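Local coordinates for iron-binding zinc finger CDGSH type domain-containing protein (Magnetospirillum magneticum, PDB 3TBN), which is of unestablished cellular role but binds two [2Fe-2S] clusters within one small chain through a pair of CDGSH-type iron-sulfur motifs, at residues A[13-18]-A[70-75]; A[21-26]-A[63-68]; A[29-34]-A[55-60]. All blocks are in the same frame, centred on the assembly; numbering follows the deposited sequence.

Contact 1. Residues A[13-18]-A[70-75]; sequences VIAQKA and GCKASK. With FES (Fe2/s2 (inorganic) cluster), chain C.
Gly70 and Cys71, in the cluster-binding loop of the second CDGSH motif, receive the chain that runs from Val13 to Ala18. Two hydrogen bonds converge on Gly70 O: Ala15 N at 3.0 Å, coming nearly along the C=O axis, and Gln16 N at 3.2 Å, standing above the carbonyl plane. The bare CA of Gly70 lets Ala18 O approach to 3.5 Å in a CA-H...O contact, and Ala18 O also accepts from its own segment, from Gln16 NE2 at 3.1 Å. Beside this grip Cys71 SG binds the iron atom FE2 of the cluster at 2.4 Å. Its chi1 of 73° sets the sulfur between the backbone N and the carbonyl carbon, and Ala73 N donates to the same sulfur at 3.4 Å. Gly70 N lies 3.2 Å from the bridging sulfide S1. Further out, Lys72 CG packs 3.3 Å from Val13 O, and the bend at chi2 lets NZ turn to its hydrogen-bond partners Cys33 O, Gln41 OE1 and Cys69 O. Neither segment is helix or strand: 13-18 leads into strand 20-24, while 70-75 follows strand 64-68 and the cluster ligand Cys69, which shares the iron with Cys71.

Contact 2. Residues A[21-26]-A[63-68]; sequences PVTVEA and AGTAYF
Val24 meets Gly64, Ala66 and Phe68 across an antiparallel pair of strands, 21-24 against 64-68, whose directions differ by 143°. Traced outward, its CB sits near Gly64 O, and the two methyls then divide. With chi1 at -66°, CG1 is anti to the carbonyl carbon and extends over Ala66, reaching Ala66 CB at 4.0 Å; the same methyl comes to the edge of the Phe68 ring, 4.0 Å from CE2. CG2 takes the place between the backbone N and the carbonyl carbon, and there it lies 3.4 Å from Gly64 O. That carbonyl is also the acceptor for Val24 N, at 2.8 Å and with an N-H...O angle of 170°, so backbone and side chain of Val24 address the same group. The return bond, Gly64 N to Val24 O, is weak. Two residues along, at the next hydrogen-bonded pair, Val22 and Ala66 bond reciprocally, with Val22 N 2.9 Å from Ala66 O. Val22 CB and CG2 approach the Phe68 ring at its edge, so both valines border one aromatic rim on this face.

The other face carries Pro21, Thr23, Thr65 and Tyr67. Pro21 CG rests obliquely against the Tyr67 ring, 3.8 Å from CE2. A water lies between the threonine hydroxyls, 2.8 Å from Thr23 OG1, but its approach to Thr65 OG1, 2.5 Å, is unusually short, which leaves the details of this bridge doubtful. On the valine side, the Phe68 ring meets Phe43 edge-to-face and also meets the Tyr58 ring, which belongs to strand 56-58, while Tyr67 shares backbone hydrogen bonding with Cys80, a cluster-binding residue.

Contact 3. Residues A[29-34]-A[55-60]; sequences TYHWCA and PVAYTP. With FES (Fe2/s2 (inorganic) cluster), chain B.
Strands 30-32 and 56-58 pair as a short two-stranded antiparallel sheet, largely at the surface, whose strands enter and leave the first cluster-binding segment, with Tyr30 opposite Tyr58 and Trp32 opposite Val56. Both are hydrogen-bonded pairs: Tyr30 N meets Tyr58 O at 2.8 Å with a nearly straight angle of 177°, and Trp32 N meets Val56 O at 2.9 Å. Val56 N in turn uses an in-plane lone pair of Trp32 O. Beyond the strand ends, Thr29 OG1 and Thr59 OG1 share a hydrogen bond of 2.8 Å.

The side chains add edge contacts. Trp32 CG is anti to the backbone N (chi1 176°), which lays the indole alongside Val56, CE3 to CG2 at 3.7 Å, while Ala34 CA sits over one indole face, toward the rim. The Tyr30 ring turns its edge to Tyr58 O and to Pro60, with CD2 4.0 Å from Pro60 CD, and its OH accepts from Glu25 N. With a phenylalanine here, the ring edge would stay but Glu25 N would probably be left without its hydroxyl acceptor.

Past Trp32 the chain delivers Cys33, whose SG binds the iron atom FE2 at 2.4 Å, and Ala34 N, 3.4 Å from sulfide S2. Trp32 NE1 bonds to Cys69 O, and this N-H thus ties the strand leading to Cys33 to a ligand of the other cluster, consistent with the two sites being held close.

Contacts 2 and 3 are both antiparallel strand pairs, whereas contact 1 joins two irregular loops, partly buried at Gly70, Cys71 and Lys72, and lies nearest the centre of the molecule. Contact 2, the most peripheral, has one face of buried apolar packing and one exposed face, and carries no cluster ligand. Contact 3 is mainly a surface contact, with Trp32 buried. Contacts 1 and 3 share metal binding, each bringing a cysteine to a different cluster, and touch where Lys72 NZ meets Cys33 O. Contacts 2 and 3 hold successive strands of the chain and meet where Val24 CG2 packs 3.7 Å from Pro60 CG. A single carbonyl taking two N-H donors marks contact 1, reciprocal strand bonds contacts 2 and 3.

Contact 1. Residues A[13-18]-A[70-75]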
# COMPACT_ATOMS: atom_id res chain seq x y z
N VAL A 13 4.24 1.94 8.01
CA VAL A 13 5.54 2.48 7.65
C VAL A 13 5.62 2.59 6.14
O VAL A 13 4.93 1.89 5.39
CB VAL A 13 6.71 1.62 8.17
CG1 VAL A 13 6.72 1.62 9.69
CG2 VAL A 13 6.63 0.21 7.63
N ILE A 14 6.45 3.52 5.69
CA ILE A 14 6.78 3.65 4.29
C ILE A 14 7.53 2.40 3.84
O ILE A 14 8.46 1.96 4.50
CB ILE A 14 7.70 4.87 4.09
CG1 ILE A 14 6.96 6.16 4.44
CG2 ILE A 14 8.23 4.92 2.66
CD1 ILE A 14 7.88 7.37 4.57
N ALA A 15 7.11 1.80 2.72
CA ALA A 15 7.95 0.81 2.06
C ALA A 15 8.95 1.55 1.18
O ALA A 15 10.16 1.39 1.34
CB ALA A 15 7.11 -0.18 1.26
N GLN A 16 8.45 2.38 0.28
CA GLN A 16 9.28 3.33 -0.45
C GLN A 16 8.41 4.53 -0.80
O GLN A 16 7.19 4.39 -0.92
CB GLN A 16 9.86 2.70 -1.72
CG GLN A 16 8.79 2.20 -2.67
CD GLN A 16 9.34 1.59 -3.95
OE1 GLN A 16 10.43 1.02 -3.98
NE2 GLN A 16 8.57 1.70 -5.02
N LYS A 17 9.02 5.71 -0.93
CA LYS A 17 8.27 6.91 -1.30
C LYS A 17 8.14 7.01 -2.81
O LYS A 17 8.61 7.96 -3.44
CB LYS A 17 8.93 8.16 -0.72
CG LYS A 17 8.85 8.21 0.80
CD LYS A 17 9.08 9.61 1.33
CE LYS A 17 10.50 10.06 1.06
NZ LYS A 17 10.76 11.41 1.62
N ALA A 18 7.50 5.99 -3.38
CA ALA A 18 7.30 5.88 -4.81
C ALA A 18 6.37 4.70 -5.06
O ALA A 18 6.36 3.74 -4.28
CB ALA A 18 8.62 5.66 -5.52
N GLY A 70 3.35 2.78 -2.53
CA GLY A 70 4.45 2.25 -1.75
C GLY A 70 4.67 2.95 -0.42
O GLY A 70 5.25 2.37 0.50
N CYS A 71 4.24 4.21 -0.32
CA CYS A 71 4.48 5.01 0.87
C CYS A 71 3.45 4.74 1.97
O CYS A 71 3.69 5.06 3.14
CB CYS A 71 4.49 6.51 0.53
SG CYS A 71 2.88 7.25 0.16
N LYS A 72 2.33 4.15 1.56
CA LYS A 72 1.20 3.76 2.42
C LYS A 72 0.37 4.95 2.93
O LYS A 72 -0.51 4.77 3.76
CB LYS A 72 1.67 2.85 3.56
CG LYS A 72 2.56 1.69 3.09
CD LYS A 72 1.99 0.98 1.87
CE LYS A 72 2.87 -0.18 1.43
NZ LYS A 72 2.37 -0.83 0.18
N ALA A 73 0.62 6.13 2.38
CA ALA A 73 -0.09 7.34 2.79
C ALA A 73 -1.07 7.87 1.74
O ALA A 73 -1.68 8.92 1.95
CB ALA A 73 0.91 8.42 3.18
N SER A 74 -1.26 7.17 0.63
CA SER A 74 -2.22 7.62 -0.37
C SER A 74 -3.58 7.89 0.27
O SER A 74 -4.03 7.14 1.14
CB SER A 74 -2.39 6.57 -1.46
OG SER A 74 -3.41 6.98 -2.35
N LYS A 75 -4.24 8.94 -0.19
CA LYS A 75 -5.61 9.22 0.24
C LYS A 75 -6.63 8.44 -0.58
O LYS A 75 -7.83 8.51 -0.32
CB LYS A 75 -5.90 10.72 0.17
CG LYS A 75 -5.34 11.53 1.34
CD LYS A 75 -3.85 11.78 1.21
CE LYS A 75 -3.42 13.00 2.01
NZ LYS A 75 -3.37 12.75 3.48
FE1 FES C . 2.45 7.57 -4.30
FE2 FES C . 1.99 6.42 -1.88
S1 FES C . 3.55 5.86 -3.37
S2 FES C . 0.85 8.07 -2.83

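Contact 2. Residues A[21-26]-A[63-68]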
# COMPACT_ATOMS: atom_id res chain seq x y z
N PRO A 21 4.70 -0.12 -9.74
CA PRO A 21 3.91 -0.44 -10.93
C PRO A 21 3.80 -1.95 -11.09
O PRO A 21 4.80 -2.66 -10.96
CB PRO A 21 4.74 0.15 -12.08
CG PRO A 21 5.79 1.01 -11.44
CD PRO A 21 6.02 0.43 -10.09
N VAL A 22 2.60 -2.43 -11.36
CA VAL A 22 2.39 -3.85 -11.56
C VAL A 22 1.39 -4.03 -12.69
O VAL A 22 0.34 -3.39 -12.70
CB VAL A 22 1.84 -4.54 -10.30
CG1 VAL A 22 1.67 -6.03 -10.56
CG2 VAL A 22 2.74 -4.30 -9.10
N THR A 23 1.72 -4.89 -13.64
CA THR A 23 0.77 -5.26 -14.68
C THR A 23 -0.25 -6.18 -14.04
O THR A 23 0.11 -7.21 -13.47
CB THR A 23 1.47 -5.95 -15.85
OG1 THR A 23 2.47 -5.08 -16.39
CG2 THR A 23 0.47 -6.32 -16.93
N VAL A 24 -1.53 -5.80 -14.11
CA VAL A 24 -2.60 -6.57 -13.49
C VAL A 24 -3.52 -7.20 -14.52
O VAL A 24 -3.64 -6.73 -15.66
CB VAL A 24 -3.43 -5.69 -12.51
CG1 VAL A 24 -2.57 -5.27 -11.32
CG2 VAL A 24 -4.03 -4.48 -13.22
N GLU A 25 -4.17 -8.28 -14.10
CA GLU A 25 -5.09 -9.05 -14.93
C GLU A 25 -6.52 -8.70 -14.57
O GLU A 25 -6.89 -8.63 -13.40
CB GLU A 25 -4.87 -10.54 -14.71
CG GLU A 25 -3.46 -11.03 -15.00
CD GLU A 25 -3.29 -12.50 -14.69
OE1 GLU A 25 -2.73 -12.83 -13.62
OE2 GLU A 25 -3.74 -13.34 -15.50
N ALA A 26 -7.35 -8.50 -15.59
CA ALA A 26 -8.75 -8.20 -15.38
C ALA A 26 -9.43 -9.27 -14.53
O ALA A 26 -9.29 -10.47 -14.79
CB ALA A 26 -9.46 -8.05 -16.71
N ALA A 63 -7.28 -5.24 -17.90
CA ALA A 63 -5.84 -5.40 -17.84
C ALA A 63 -5.16 -4.06 -18.03
O ALA A 63 -5.66 -3.20 -18.76
CB ALA A 63 -5.38 -6.38 -18.89
N GLY A 64 -4.02 -3.88 -17.38
CA GLY A 64 -3.28 -2.64 -17.49
C GLY A 64 -2.22 -2.57 -16.42
O GLY A 64 -1.95 -3.55 -15.74
N THR A 65 -1.59 -1.40 -16.29
CA THR A 65 -0.63 -1.18 -15.22
C THR A 65 -1.31 -0.44 -14.08
O THR A 65 -1.90 0.62 -14.28
CB THR A 65 0.57 -0.35 -15.71
OG1 THR A 65 1.21 -1.02 -16.80
CG2 THR A 65 1.57 -0.15 -14.58
N ALA A 66 -1.22 -1.01 -12.88
CA ALA A 66 -1.66 -0.34 -11.67
C ALA A 66 -0.43 0.15 -10.91
O ALA A 66 0.51 -0.61 -10.68
CB ALA A 66 -2.46 -1.29 -10.80
N TYR A 67 -0.43 1.42 -10.54
CA TYR A 67 0.62 2.00 -9.73
C TYR A 67 0.19 1.96 -8.28
O TYR A 67 -0.50 2.85 -7.79
CB TYR A 67 0.92 3.43 -10.19
CG TYR A 67 1.55 3.47 -11.56
CD1 TYR A 67 0.78 3.31 -12.71
CD2 TYR A 67 2.92 3.62 -11.71
CE1 TYR A 67 1.36 3.33 -13.97
CE2 TYR A 67 3.51 3.64 -12.96
CZ TYR A 67 2.73 3.49 -14.09
OH TYR A 67 3.31 3.51 -15.33
N PHE A 68 0.55 0.87 -7.61
CA PHE A 68 0.18 0.68 -6.22
C PHE A 68 1.01 1.59 -5.31
O PHE A 68 2.19 1.84 -5.56
CB PHE A 68 0.38 -0.78 -5.82
CG PHE A 68 -0.63 -1.71 -6.40
CD1 PHE A 68 -1.92 -1.77 -5.89
CD2 PHE A 68 -0.29 -2.54 -7.46
CE1 PHE A 68 -2.85 -2.65 -6.43
CE2 PHE A 68 -1.22 -3.41 -7.99
CZ PHE A 68 -2.50 -3.46 -7.48
O HOH W 1 1.33 -3.16 -18.06

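Contact 3. Residues A[29-34]-A[55-60]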
# COMPACT_ATOMS: atom_id res chain seq x y z
N THR A 29 -8.21 -10.58 -8.08
CA THR A 29 -8.13 -9.77 -6.88
C THR A 29 -6.71 -9.75 -6.33
O THR A 29 -6.11 -10.80 -6.08
CB THR A 29 -9.11 -10.27 -5.81
OG1 THR A 29 -10.44 -10.28 -6.34
CG2 THR A 29 -9.05 -9.38 -4.58
N TYR A 30 -6.19 -8.54 -6.15
CA TYR A 30 -4.89 -8.28 -5.57
C TYR A 30 -5.09 -7.75 -4.16
O TYR A 30 -6.05 -7.04 -3.88
CB TYR A 30 -4.13 -7.25 -6.43
CG TYR A 30 -3.87 -7.76 -7.82
CD1 TYR A 30 -2.67 -8.37 -8.15
CD2 TYR A 30 -4.87 -7.70 -8.79
CE1 TYR A 30 -2.46 -8.90 -9.41
CE2 TYR A 30 -4.66 -8.22 -10.06
CZ TYR A 30 -3.45 -8.82 -10.36
OH TYR A 30 -3.26 -9.34 -11.61
N HIS A 31 -4.18 -8.09 -3.27
CA HIS A 31 -4.29 -7.69 -1.88
C HIS A 31 -3.13 -6.78 -1.54
O HIS A 31 -2.00 -7.22 -1.37
CB HIS A 31 -4.36 -8.93 -0.99
CG HIS A 31 -5.47 -9.84 -1.36
ND1 HIS A 31 -6.75 -9.69 -0.87
CD2 HIS A 31 -5.52 -10.88 -2.24
CE1 HIS A 31 -7.53 -10.62 -1.40
NE2 HIS A 31 -6.81 -11.35 -2.23
N TRP A 32 -3.42 -5.48 -1.52
CA TRP A 32 -2.42 -4.45 -1.31
C TRP A 32 -2.01 -4.37 0.15
O TRP A 32 -2.86 -4.33 1.04
CB TRP A 32 -3.00 -3.11 -1.75
CG TRP A 32 -2.12 -1.93 -1.51
CD1 TRP A 32 -0.97 -1.62 -2.16
CD2 TRP A 32 -2.34 -0.87 -0.57
NE1 TRP A 32 -0.45 -0.44 -1.69
CE2 TRP A 32 -1.28 0.05 -0.71
CE3 TRP A 32 -3.34 -0.61 0.38
CZ2 TRP A 32 -1.19 1.21 0.06
CZ3 TRP A 32 -3.24 0.54 1.15
CH2 TRP A 32 -2.18 1.44 0.98
N CYS A 33 -0.70 -4.34 0.38
CA CYS A 33 -0.16 -4.11 1.72
C CYS A 33 -0.38 -2.66 2.14
O CYS A 33 0.18 -1.74 1.56
CB CYS A 33 1.33 -4.44 1.75
SG CYS A 33 2.10 -4.06 3.35
N ALA A 34 -1.21 -2.47 3.16
CA ALA A 34 -1.47 -1.16 3.72
C ALA A 34 -0.50 -0.79 4.84
O ALA A 34 -0.42 0.38 5.23
CB ALA A 34 -2.89 -1.09 4.25
N PRO A 55 -4.89 -5.56 4.84
CA PRO A 55 -4.73 -5.31 3.41
C PRO A 55 -6.00 -4.77 2.76
O PRO A 55 -7.09 -4.87 3.33
CB PRO A 55 -4.38 -6.69 2.85
CG PRO A 55 -5.00 -7.65 3.81
CD PRO A 55 -4.83 -7.00 5.15
N VAL A 56 -5.84 -4.22 1.56
CA VAL A 56 -6.96 -3.71 0.79
C VAL A 56 -7.08 -4.51 -0.51
O VAL A 56 -6.14 -4.60 -1.28
CB VAL A 56 -6.78 -2.22 0.46
CG1 VAL A 56 -7.93 -1.72 -0.42
CG2 VAL A 56 -6.68 -1.40 1.73
N ALA A 57 -8.25 -5.10 -0.73
CA ALA A 57 -8.51 -5.87 -1.93
C ALA A 57 -8.76 -4.94 -3.11
O ALA A 57 -9.46 -3.93 -2.98
CB ALA A 57 -9.71 -6.78 -1.72
N TYR A 58 -8.20 -5.29 -4.26
CA TYR A 58 -8.30 -4.49 -5.47
C TYR A 58 -8.51 -5.42 -6.64
O TYR A 58 -7.68 -6.28 -6.91
CB TYR A 58 -7.02 -3.68 -5.67
CG TYR A 58 -6.96 -2.91 -6.97
CD1 TYR A 58 -7.66 -1.73 -7.13
CD2 TYR A 58 -6.20 -3.37 -8.04
CE1 TYR A 58 -7.62 -1.03 -8.33
CE2 TYR A 58 -6.14 -2.68 -9.22
CZ TYR A 58 -6.85 -1.51 -9.36
OH TYR A 58 -6.79 -0.82 -10.55
N THR A 59 -9.63 -5.26 -7.34
CA THR A 59 -9.95 -6.11 -8.48
C THR A 59 -10.16 -5.22 -9.69
O THR A 59 -11.20 -4.57 -9.81
CB THR A 59 -11.23 -6.93 -8.23
OG1 THR A 59 -11.12 -7.63 -6.99
CG2 THR A 59 -11.45 -7.92 -9.36
N PRO A 60 -9.17 -5.16 -10.59
CA PRO A 60 -9.31 -4.27 -11.75
C PRO A 60 -10.33 -4.79 -12.76
O PRO A 60 -10.45 -6.00 -12.95
CB PRO A 60 -7.91 -4.25 -12.35
CG PRO A 60 -7.30 -5.55 -11.94
CD PRO A 60 -7.88 -5.88 -10.60
FE1 FES B . -0.64 -7.46 5.10
FE2 FES B . 0.98 -5.30 5.03
S1 FES B . 1.59 -7.43 5.07
S2 FES B . -1.25 -5.30 4.98